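Local coordinates for protein ribosomal RNA small subunit methyltransferase E (Neisseria gonorrhoeae, PDB 5VM8) that probably methylates N3 of a uridine in 16S ribosomal RNA, using S-adenosyl methionine as methyl donor, at residues Gly186-Pro191 and Gln219-Gly224; Ile45-Gly50 and His55-Thr60. One frame throughout, in Å; residues are numbered along the deposited sequence.

Contact 1 (Gly186-Pro191 and Gln219-Gly224)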
ATOM      1  N   GLY A 186       4.590  -0.933  21.689  1.00 60.17           N
ATOM      2  CA  GLY A 186       3.466  -0.950  22.606  1.00 61.94           C
ATOM      3  C   GLY A 186       3.576   0.108  23.685  1.00 68.89           C
ATOM      4  O   GLY A 186       2.562   0.669  24.118  1.00 75.89           O
ATOM      5  N   ASP A 187       4.799   0.438  24.093  1.00 70.01           N
ATOM      6  CA  ASP A 187       5.053   1.399  25.164  1.00 70.54           C
ATOM      7  C   ASP A 187       4.966   2.849  24.706  1.00 68.89           C
ATOM      8  O   ASP A 187       5.302   3.730  25.497  1.00 72.98           O
ATOM      9  CB  ASP A 187       6.428   1.153  25.788  1.00 71.28           C
ATOM     10  CG  ASP A 187       6.538  -0.203  26.439  1.00 79.51           C
ATOM     11  OD1 ASP A 187       5.516  -0.731  26.913  1.00 83.97           O
ATOM     12  OD2 ASP A 187       7.659  -0.745  26.487  1.00 83.70           O
ATOM     13  N   ILE A 188       4.542   3.124  23.462  1.00 67.78           N
ATOM     14  CA  ILE A 188       4.426   4.501  22.985  1.00 64.71           C
ATOM     15  C   ILE A 188       3.101   5.067  23.447  1.00 65.80           C
ATOM     16  O   ILE A 188       2.151   4.329  23.715  1.00 67.41           O
ATOM     17  CB  ILE A 188       4.531   4.647  21.447  1.00 59.88           C
ATOM     18  CG1 ILE A 188       3.200   4.280  20.795  1.00 54.81           C
ATOM     19  CG2 ILE A 188       5.717   3.901  20.836  1.00 55.25           C
ATOM     20  CD1 ILE A 188       3.060   4.761  19.384  1.00 47.23           C
ATOM     21  N   ARG A 189       3.066   6.393  23.582  1.00 68.87           N
ATOM     22  CA  ARG A 189       1.833   7.086  23.917  1.00 66.50           C
ATOM     23  C   ARG A 189       0.752   6.619  22.959  1.00 70.99           C
ATOM     24  O   ARG A 189       0.997   6.480  21.760  1.00 71.48           O
ATOM     25  CB  ARG A 189       2.041   8.598  23.791  1.00 59.67           C
ATOM     26  CG  ARG A 189       1.069   9.455  24.545  1.00 67.37           C
ATOM     27  CD  ARG A 189       1.024  10.896  24.021  1.00 70.15           C
ATOM     28  NE  ARG A 189       2.024  11.794  24.606  1.00 60.08           N
ATOM     29  CZ  ARG A 189       1.883  12.430  25.760  1.00 62.28           C
ATOM     30  NH1 ARG A 189       0.783  12.261  26.482  1.00 73.93           N
ATOM     31  NH2 ARG A 189       2.845  13.237  26.202  1.00 66.29           N
ATOM     32  N   HIS A 190      -0.427   6.320  23.499  1.00 76.21           N
ATOM     33  CA  HIS A 190      -1.513   5.807  22.680  1.00 79.78           C
ATOM     34  C   HIS A 190      -1.778   6.759  21.528  1.00 73.09           C
ATOM     35  O   HIS A 190      -2.057   7.942  21.763  1.00 79.88           O
ATOM     36  CB  HIS A 190      -2.783   5.626  23.512  1.00 94.26           C
ATOM     37  CG  HIS A 190      -3.822   4.764  22.852  1.00 99.78           C
ATOM     38  ND1 HIS A 190      -4.748   5.262  21.959  1.00 99.95           N
ATOM     39  CD2 HIS A 190      -4.073   3.437  22.950  1.00 99.98           C
ATOM     40  CE1 HIS A 190      -5.523   4.279  21.535  1.00100.29           C
ATOM     41  NE2 HIS A 190      -5.136   3.161  22.124  1.00101.17           N
ATOM     42  N   PRO A 191      -1.650   6.328  20.282  1.00 71.83           N
ATOM     43  CA  PRO A 191      -1.900   7.236  19.163  1.00 68.01           C
ATOM     44  C   PRO A 191      -3.363   7.630  19.136  1.00 69.41           C
ATOM     45  O   PRO A 191      -4.246   6.803  19.350  1.00 76.21           O
ATOM     46  CB  PRO A 191      -1.500   6.425  17.924  1.00 68.95           C
ATOM     47  CG  PRO A 191      -1.465   4.987  18.378  1.00 74.35           C
ATOM     48  CD  PRO A 191      -1.143   5.010  19.844  1.00 76.37           C
ATOM     49  N   GLN A 219       9.532   9.239  17.008  1.00 42.37           N
ATOM     50  CA  GLN A 219       9.881   8.338  18.098  1.00 42.25           C
ATOM     51  C   GLN A 219      10.424   7.042  17.510  1.00 43.51           C
ATOM     52  O   GLN A 219       9.805   6.450  16.609  1.00 43.25           O
ATOM     53  CB  GLN A 219       8.687   8.046  19.007  1.00 38.91           C
ATOM     54  CG  GLN A 219       8.951   6.915  20.034  1.00 48.24           C
ATOM     55  CD  GLN A 219      10.070   7.226  21.055  1.00 51.15           C
ATOM     56  OE1 GLN A 219       9.951   8.139  21.875  1.00 51.59           O
ATOM     57  NE2 GLN A 219      11.142   6.445  21.013  1.00 51.56           N
ATOM     58  N   ALA A 220      11.603   6.639  17.988  1.00 43.40           N
ATOM     59  CA  ALA A 220      12.235   5.395  17.570  1.00 46.50           C
ATOM     60  C   ALA A 220      11.618   4.208  18.319  1.00 48.81           C
ATOM     61  O   ALA A 220      11.455   4.250  19.546  1.00 50.79           O
ATOM     62  CB  ALA A 220      13.743   5.475  17.794  1.00 39.19           C
ATOM     63  N   VAL A 221      11.272   3.156  17.574  1.00 46.24           N
ATOM     64  CA  VAL A 221      10.542   1.995  18.097  1.00 47.95           C
ATOM     65  C   VAL A 221      11.258   0.701  17.734  1.00 47.82           C
ATOM     66  O   VAL A 221      11.876   0.595  16.669  1.00 44.86           O
ATOM     67  CB  VAL A 221       9.091   1.913  17.572  1.00 39.47           C
ATOM     68  CG1 VAL A 221       8.225   3.028  18.155  1.00 37.89           C
ATOM     69  CG2 VAL A 221       9.096   1.951  16.061  1.00 29.33           C
ATOM     70  N   THR A 222      11.215  -0.260  18.654  1.00 45.19           N
ATOM     71  CA  THR A 222      11.630  -1.635  18.427  1.00 46.52           C
ATOM     72  C   THR A 222      10.440  -2.558  18.663  1.00 42.31           C
ATOM     73  O   THR A 222       9.491  -2.196  19.356  1.00 41.13           O
ATOM     74  CB  THR A 222      12.738  -2.084  19.362  1.00 46.04           C
ATOM     75  OG1 THR A 222      12.212  -2.113  20.687  1.00 48.08           O
ATOM     76  CG2 THR A 222      13.970  -1.188  19.262  1.00 44.18           C
ATOM     77  N   LEU A 223      10.468  -3.729  18.029  1.00 46.71           N
ATOM     78  CA  LEU A 223       9.506  -4.798  18.292  1.00 47.31           C
ATOM     79  C   LEU A 223      10.243  -6.064  18.677  1.00 60.48           C
ATOM     80  O   LEU A 223      10.823  -6.723  17.811  1.00 77.81           O
ATOM     81  CB  LEU A 223       8.632  -5.119  17.095  1.00 43.66           C
ATOM     82  CG  LEU A 223       8.607  -4.369  15.818  1.00 43.58           C
ATOM     83  CD1 LEU A 223       8.708  -5.384  14.713  1.00 45.03           C
ATOM     84  CD2 LEU A 223       7.252  -3.694  15.830  1.00 40.92           C
ATOM     85  N   GLY A 224      10.182  -6.450  19.928  1.00 58.93           N
ATOM     86  CA  GLY A 224      10.719  -7.738  20.310  1.00 59.64           C
ATOM     87  C   GLY A 224      12.211  -7.715  20.577  1.00 55.01           C
ATOM     88  O   GLY A 224      12.919  -6.757  20.284  1.00 51.85           O
TER
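Ile188 and Val221 meet through one methyl each at the edge of the parallel sheet of the SPOUT methyltransferase domain, the fold known for its trefoil knot. Segment 186-191 is part of the loop that follows strand 182-184, whereas Val221 belongs to strand 219-222, which runs between strands 173-177 and 182-184. The backbones stay well apart, with 8.2 Å between the CA atoms of Ile188 and Val221, and the side chains close the gap at a slant to each other. Ile188 CG2 lies 3.8 Å from Val221 CG1, and both methyls are the branches set beside their own backbone N, anti to the carbonyl carbon. In Ile188 that leaves CG1 between the backbone N and the carbonyl carbon (chi1 79°). The Ile188 side chain also touches Thr173, Leu175, Cys183 and Trp245, so the loop is applied to the sheet by apolar contact, while Val221 packs on Leu185 as well. Gln219 borders the pair loosely, its CG 4.5 Å from Ile188 CG2. Its amide turns back to its own strand, where Gln219 NE2 donates a 2.7 Å hydrogen bond to Ala220 O, nearly straight at 164°, with the acceptor close to the amide plane.

Contact 2 (Ile45-Gly50 and His55-Thr60); sequences ITLFDG and HTARLT
Ile45 faces Ala57 across two antiparallel strands, and the two residues form a hydrogen-bonded pair with two backbone bonds: Ile45 N to Ala57 O at 2.9 Å and Ala57 N to Ile45 O at 3.0 Å. From CB, the side chain of Ile45 enters the sheet face that also carries Leu47, His55 and Ala57. Its CG1, placed between the backbone N and the carbonyl carbon, comes alongside the neighbouring strand, 3.7 Å from Ala57 O and 4.3 Å from Ala57 CB. The carbonyl that accepts from Ile45 N is thus also flanked by Ile45 CG1. At the tip, an unstaggered chi2 of 127° carries Ile45 CD1 along its own strand against Leu47, 3.5 Å from its CD2 and 3.6 Å from its CG. Leu47 completes the triangle from the other end, its CD1 lying 4.1 Å from Ala57 CB. Phe12 of strand 11-13 and Ile71 of strand 67-75 extend this apolar patch on either side.

Leu47 and His55 form the next hydrogen-bonded pair, with Leu47 N to His55 O and His55 N to Leu47 O, the latter at 2.7 Å. Between the two pairs, Thr46 and Thr56 make a non-hydrogen-bonded pair on the opposite face, where Thr46 CG2 leans over His55 O. Beyond the strand, Asp49 OD1 accepts from the backbone N of Lys51 and Lys53, tying down the turn of this beta hairpin, which belongs to the mixed sheet of the PUA-like domain.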
ATOM      1  N   ILE A  45     -18.272 -10.909 -11.955  1.00 84.48           N
ATOM      2  CA  ILE A  45     -16.994 -10.365 -11.516  1.00 74.81           C
ATOM      3  C   ILE A  45     -17.248  -9.155 -10.620  1.00 74.95           C
ATOM      4  O   ILE A  45     -18.366  -8.657 -10.526  1.00 79.75           O
ATOM      5  CB  ILE A  45     -16.100 -10.010 -12.725  1.00 74.80           C
ATOM      6  CG1 ILE A  45     -16.813  -8.980 -13.608  1.00 74.80           C
ATOM      7  CG2 ILE A  45     -15.734 -11.272 -13.528  1.00 71.60           C
ATOM      8  CD1 ILE A  45     -16.034  -7.761 -13.908  1.00 75.80           C
ATOM      9  N   THR A  46     -16.197  -8.693  -9.940  1.00 72.21           N
ATOM     10  CA  THR A  46     -16.265  -7.504  -9.093  1.00 69.85           C
ATOM     11  C   THR A  46     -15.445  -6.388  -9.719  1.00 70.01           C
ATOM     12  O   THR A  46     -14.300  -6.610 -10.129  1.00 65.22           O
ATOM     13  CB  THR A  46     -15.755  -7.767  -7.668  1.00 66.12           C
ATOM     14  OG1 THR A  46     -16.617  -8.687  -6.999  1.00 73.57           O
ATOM     15  CG2 THR A  46     -15.707  -6.489  -6.868  1.00 64.00           C
ATOM     16  N   LEU A  47     -16.038  -5.198  -9.800  1.00 69.93           N
ATOM     17  CA  LEU A  47     -15.369  -4.007 -10.310  1.00 72.70           C
ATOM     18  C   LEU A  47     -15.364  -2.962  -9.208  1.00 74.99           C
ATOM     19  O   LEU A  47     -16.429  -2.587  -8.708  1.00 81.00           O
ATOM     20  CB  LEU A  47     -16.073  -3.472 -11.562  1.00 75.91           C
ATOM     21  CG  LEU A  47     -16.034  -4.352 -12.816  1.00 73.76           C
ATOM     22  CD1 LEU A  47     -16.856  -3.763 -13.972  1.00 77.79           C
ATOM     23  CD2 LEU A  47     -14.602  -4.591 -13.251  1.00 72.03           C
ATOM     24  N   PHE A  48     -14.177  -2.505  -8.814  1.00 69.80           N
ATOM     25  CA  PHE A  48     -14.078  -1.480  -7.785  1.00 66.27           C
ATOM     26  C   PHE A  48     -13.222  -0.317  -8.271  1.00 67.70           C
ATOM     27  O   PHE A  48     -12.245  -0.509  -9.005  1.00 64.62           O
ATOM     28  CB  PHE A  48     -13.524  -2.041  -6.453  1.00 64.87           C
ATOM     29  CG  PHE A  48     -12.125  -2.598  -6.530  1.00 63.74           C
ATOM     30  CD1 PHE A  48     -11.902  -3.913  -6.946  1.00 64.27           C
ATOM     31  CD2 PHE A  48     -11.032  -1.823  -6.135  1.00 57.40           C
ATOM     32  CE1 PHE A  48     -10.617  -4.436  -6.989  1.00 60.09           C
ATOM     33  CE2 PHE A  48      -9.733  -2.342  -6.182  1.00 54.98           C
ATOM     34  CZ  PHE A  48      -9.527  -3.646  -6.602  1.00 57.54           C
ATOM     35  N   ASP A  49     -13.595   0.893  -7.851  1.00 70.83           N
ATOM     36  CA  ASP A  49     -12.961   2.098  -8.363  1.00 69.52           C
ATOM     37  C   ASP A  49     -11.783   2.550  -7.518  1.00 65.83           C
ATOM     38  O   ASP A  49     -11.202   3.598  -7.812  1.00 71.19           O
ATOM     39  CB  ASP A  49     -13.987   3.239  -8.513  1.00 74.79           C
ATOM     40  CG  ASP A  49     -14.613   3.680  -7.189  1.00 78.50           C
ATOM     41  OD1 ASP A  49     -14.276   3.148  -6.108  1.00 74.49           O
ATOM     42  OD2 ASP A  49     -15.453   4.603  -7.243  1.00 84.88           O
ATOM     43  N   GLY A  50     -11.423   1.804  -6.475  1.00 63.34           N
ATOM     44  CA  GLY A  50     -10.291   2.163  -5.650  1.00 59.42           C
ATOM     45  C   GLY A  50     -10.572   3.271  -4.670  1.00 62.00           C
ATOM     46  O   GLY A  50      -9.695   3.600  -3.863  1.00 58.68           O
ATOM     47  N   HIS A  55     -18.816  -2.782  -7.430  1.00 76.97           N
ATOM     48  CA  HIS A  55     -20.039  -3.237  -8.061  1.00 80.92           C
ATOM     49  C   HIS A  55     -19.890  -4.695  -8.457  1.00 82.77           C
ATOM     50  O   HIS A  55     -18.788  -5.172  -8.736  1.00 82.48           O
ATOM     51  CB  HIS A  55     -20.385  -2.404  -9.296  1.00 83.79           C
ATOM     52  CG  HIS A  55     -20.839  -1.019  -8.980  1.00 90.75           C
ATOM     53  ND1 HIS A  55     -22.172  -0.679  -8.879  1.00 95.71           N
ATOM     54  CD2 HIS A  55     -20.142   0.109  -8.715  1.00 91.49           C
ATOM     55  CE1 HIS A  55     -22.276   0.603  -8.588  1.00 98.20           C
ATOM     56  NE2 HIS A  55     -21.059   1.105  -8.480  1.00 97.06           N
ATOM     57  N   THR A  56     -21.019  -5.390  -8.486  1.00 84.57           N
ATOM     58  CA  THR A  56     -21.089  -6.719  -9.064  1.00 83.06           C
ATOM     59  C   THR A  56     -21.527  -6.539 -10.507  1.00 88.55           C
ATOM     60  O   THR A  56     -22.434  -5.750 -10.790  1.00 94.20           O
ATOM     61  CB  THR A  56     -22.088  -7.606  -8.314  1.00 84.68           C
ATOM     62  OG1 THR A  56     -21.859  -7.523  -6.904  1.00 85.16           O
ATOM     63  CG2 THR A  56     -21.947  -9.056  -8.746  1.00 84.43           C
ATOM     64  N   ALA A  57     -20.862  -7.242 -11.420  1.00 85.52           N
ATOM     65  CA  ALA A  57     -21.153  -7.111 -12.841  1.00 86.15           C
ATOM     66  C   ALA A  57     -21.226  -8.486 -13.490  1.00 83.51           C
ATOM     67  O   ALA A  57     -20.493  -9.402 -13.108  1.00 80.96           O
ATOM     68  CB  ALA A  57     -20.104  -6.244 -13.551  1.00 83.30           C
ATOM     69  N   ARG A  58     -22.122  -8.629 -14.463  1.00 84.95           N
ATOM     70  CA  ARG A  58     -22.214  -9.853 -15.248  1.00 85.69           C
ATOM     71  C   ARG A  58     -21.370  -9.674 -16.507  1.00 88.22           C
ATOM     72  O   ARG A  58     -21.575  -8.719 -17.264  1.00 88.53           O
ATOM     73  CB  ARG A  58     -23.671 -10.162 -15.603  1.00 89.08           C
ATOM     74  CG  ARG A  58     -23.874 -11.408 -16.470  1.00 90.30           C
ATOM     75  CD  ARG A  58     -25.356 -11.720 -16.744  1.00 95.12           C
ATOM     76  NE  ARG A  58     -26.075 -10.573 -17.302  1.00 99.37           N
ATOM     77  CZ  ARG A  58     -27.023  -9.898 -16.656  1.00101.57           C
ATOM     78  NH1 ARG A  58     -27.620  -8.859 -17.232  1.00102.84           N
ATOM     79  NH2 ARG A  58     -27.383 -10.272 -15.434  1.00 99.63           N
ATOM     80  N   LEU A  59     -20.417 -10.586 -16.722  1.00 88.23           N
ATOM     81  CA  LEU A  59     -19.540 -10.536 -17.894  1.00 90.32           C
ATOM     82  C   LEU A  59     -20.345 -10.835 -19.153  1.00 97.27           C
ATOM     83  O   LEU A  59     -20.805 -11.963 -19.347  1.00 98.83           O
ATOM     84  CB  LEU A  59     -18.398 -11.535 -17.749  1.00 89.31           C
ATOM     85  CG  LEU A  59     -17.322 -11.488 -18.841  1.00 90.11           C
ATOM     86  CD1 LEU A  59     -16.799 -10.064 -19.010  1.00 91.20           C
ATOM     87  CD2 LEU A  59     -16.173 -12.464 -18.561  1.00 85.93           C
ATOM     88  N   THR A  60     -20.524  -9.826 -20.008  1.00102.35           N
ATOM     89  CA  THR A  60     -21.323  -9.957 -21.231  1.00101.84           C
ATOM     90  C   THR A  60     -20.505 -10.501 -22.406  1.00105.12           C
ATOM     91  O   THR A  60     -20.818 -11.567 -22.943  1.00110.25           O
ATOM     92  CB  THR A  60     -21.964  -8.608 -21.578  1.00 98.59           C
ATOM     93  OG1 THR A  60     -23.023  -8.344 -20.651  1.00 98.46           O
ATOM     94  CG2 THR A  60     -22.528  -8.610 -22.987  1.00104.37           C
TER

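Overall arrangement
The two contacts belong to different domains and lie on opposite sides of the chain's centre, each about 22 Å from it. Their centres are 41 Å apart and their nearest atoms about 23 Å, so they do not touch. Along the chain they follow in series: contact 2 is complete in the N-terminal PUA-like domain before contact 1 begins in the SPOUT domain. Contact 2 pairs adjacent strands through their backbones, whereas contact 1 lays a loop on a sheet by side chains alone. In SPOUT enzymes the knotted domain holds S-adenosyl methionine, and the PUA-like domain probably helps to bind RNA, consistent with a division of labour between the two.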